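Local coordinates for protein serine protease inhibitor (Schistosoma haematobium, PDB 3STO) that probably inhibits serine-type endopeptidases as a serpin of a parasitic blood fluke, at residues 211-214 and 218-221. Residues are numbered along the deposited sequence; the frame is centred on the assembly and turned at random.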
loop_
_atom_site.group_PDB
_atom_site.type_symbol
_atom_site.label_atom_id
_atom_site.label_comp_id
_atom_site.label_asym_id
_atom_site.label_seq_id
_atom_site.Cartn_x
_atom_site.Cartn_y
_atom_site.Cartn_z
ATOM N N ASP A 211 -28.223 -3.833 -5.657
ATOM C CA ASP A 211 -27.650 -5.149 -5.424
ATOM C C ASP A 211 -26.206 -5.286 -5.865
ATOM O O ASP A 211 -25.827 -4.804 -6.929
ATOM C CB ASP A 211 -28.500 -6.240 -6.088
ATOM C CG ASP A 211 -29.505 -6.836 -5.128
ATOM O OD1 ASP A 211 -29.801 -6.183 -4.085
ATOM O OD2 ASP A 211 -29.991 -7.953 -5.413
ATOM N N PHE A 212 -25.409 -5.974 -5.056
ATOM C CA PHE A 212 -24.028 -6.284 -5.434
ATOM C C PHE A 212 -23.862 -7.800 -5.427
ATOM O O PHE A 212 -24.153 -8.464 -4.423
ATOM C CB PHE A 212 -23.030 -5.593 -4.486
ATOM C CG PHE A 212 -21.578 -5.748 -4.898
ATOM C CD1 PHE A 212 -20.855 -6.884 -4.538
ATOM C CD2 PHE A 212 -20.930 -4.739 -5.617
ATOM C CE1 PHE A 212 -19.547 -7.027 -4.910
ATOM C CE2 PHE A 212 -19.641 -4.866 -5.979
ATOM C CZ PHE A 212 -18.925 -6.014 -5.624
ATOM N N TYR A 213 -23.424 -8.348 -6.556
ATOM C CA TYR A 213 -23.255 -9.782 -6.661
ATOM C C TYR A 213 -21.891 -10.188 -6.155
ATOM O O TYR A 213 -20.876 -9.821 -6.754
ATOM C CB TYR A 213 -23.416 -10.224 -8.119
ATOM C CG TYR A 213 -23.289 -11.722 -8.384
ATOM C CD1 TYR A 213 -24.412 -12.545 -8.393
ATOM C CD2 TYR A 213 -22.049 -12.302 -8.684
ATOM C CE1 TYR A 213 -24.306 -13.911 -8.674
ATOM C CE2 TYR A 213 -21.931 -13.661 -8.973
ATOM C CZ TYR A 213 -23.071 -14.459 -8.964
ATOM O OH TYR A 213 -22.979 -15.805 -9.246
ATOM N N ILE A 214 -21.868 -10.939 -5.061
ATOM C CA ILE A 214 -20.623 -11.506 -4.510
ATOM C C ILE A 214 -20.315 -12.895 -5.102
ATOM O O ILE A 214 -19.232 -13.138 -5.576
ATOM C CB ILE A 214 -20.715 -11.623 -3.001
ATOM C CG1 ILE A 214 -20.993 -10.253 -2.382
ATOM C CG2 ILE A 214 -19.462 -12.232 -2.453
ATOM C CD1 ILE A 214 -21.045 -10.276 -0.868
ATOM N N ARG A 218 -24.590 -15.497 -2.791
ATOM C CA ARG A 218 -24.435 -14.262 -2.028
ATOM C C ARG A 218 -24.678 -12.971 -2.824
ATOM O O ARG A 218 -23.946 -12.643 -3.747
ATOM C CB ARG A 218 -23.044 -14.185 -1.409
ATOM C CG ARG A 218 -22.575 -15.423 -0.716
ATOM C CD ARG A 218 -22.179 -15.137 0.724
ATOM N NE ARG A 218 -21.037 -14.235 0.884
ATOM C CZ ARG A 218 -19.798 -14.480 0.444
ATOM N NH1 ARG A 218 -19.527 -15.592 -0.245
ATOM N NH2 ARG A 218 -18.826 -13.595 0.675
ATOM N N GLN A 219 -25.706 -12.230 -2.447
ATOM C CA GLN A 219 -25.863 -10.865 -2.928
ATOM C C GLN A 219 -26.012 -9.949 -1.747
ATOM O O GLN A 219 -26.514 -10.348 -0.712
ATOM C CB GLN A 219 -27.058 -10.721 -3.843
ATOM C CG GLN A 219 -26.888 -11.451 -5.156
ATOM C CD GLN A 219 -27.250 -12.928 -5.036
ATOM O OE1 GLN A 219 -26.375 -13.788 -4.869
ATOM N NE2 GLN A 219 -28.552 -13.231 -5.124
ATOM N N ILE A 220 -25.523 -8.727 -1.866
ATOM C CA ILE A 220 -25.779 -7.762 -0.810
ATOM C C ILE A 220 -26.296 -6.460 -1.411
ATOM O O ILE A 220 -26.312 -6.236 -2.640
ATOM C CB ILE A 220 -24.547 -7.481 0.051
ATOM C CG1 ILE A 220 -23.381 -7.003 -0.821
ATOM C CG2 ILE A 220 -24.161 -8.712 0.852
ATOM C CD1 ILE A 220 -22.250 -6.435 -0.020
ATOM N N THR A 221 -26.745 -5.612 -0.511
ATOM C CA THR A 221 -27.219 -4.306 -0.867
ATOM C C THR A 221 -26.116 -3.342 -0.464
ATOM O O THR A 221 -25.591 -3.414 0.639
ATOM C CB THR A 221 -28.542 -4.014 -0.137
ATOM O OG1 THR A 221 -29.619 -4.649 -0.848
ATOM C CG2 THR A 221 -28.798 -2.521 -0.031
#
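I214 lies between two side chains of 218-221, meeting R218 with one branch and I220 with the other. Its CG2 sits over one face of the R218 guanidinium, offset toward the rim, 3.5 Å from NH2. The R218 chain reaches this methyl because it bends at both chi2 and chi3, bringing the guanidinium beside I214. The longer branch of I214, with CG1 anti to the carbonyl carbon (chi1 -58°), carries CD1 to 3.9 Å from CG2 of I220. F212 shares the face of I220, and its CB lies 3.9 Å from CG1 of I220, while the ring leads away from 218-221, with CG anti to the backbone N (chi1 -174°); the F212 side chain also touches P402. N401 touches I214, R218 and I220, bringing the C-terminal segment against this cluster. D211, Y213, Q219 and T221 occupy the other face; there OD1 of D211 stands 3.6 Å from OG1 of T221, and CG of Q219 approaches the Y213 ring obliquely. Y213 also makes a cation-pi contact with K263.

The backbones form an antiparallel ladder. F212 and I220 are a hydrogen-bonded pair: F212 N donates to I220 O at 2.6 Å, and I220 N returns a bond to F212 O at 2.9 Å, lying in the carbonyl plane. Nearer the turn, I214 N donates to R218 O at 3.0 Å, more bent at the hydrogen (145°).

This is the turn end of the beta hairpin 208-215/218-236 of the serpin fold, by strand order s4C and the s3C part of 218-236 in sheet C. The paired backbone bonds fix the register, while F212 and I220 make one face apolar, which I214 continues toward the turn with the R218 guanidinium against its methyl; the other face is mainly polar.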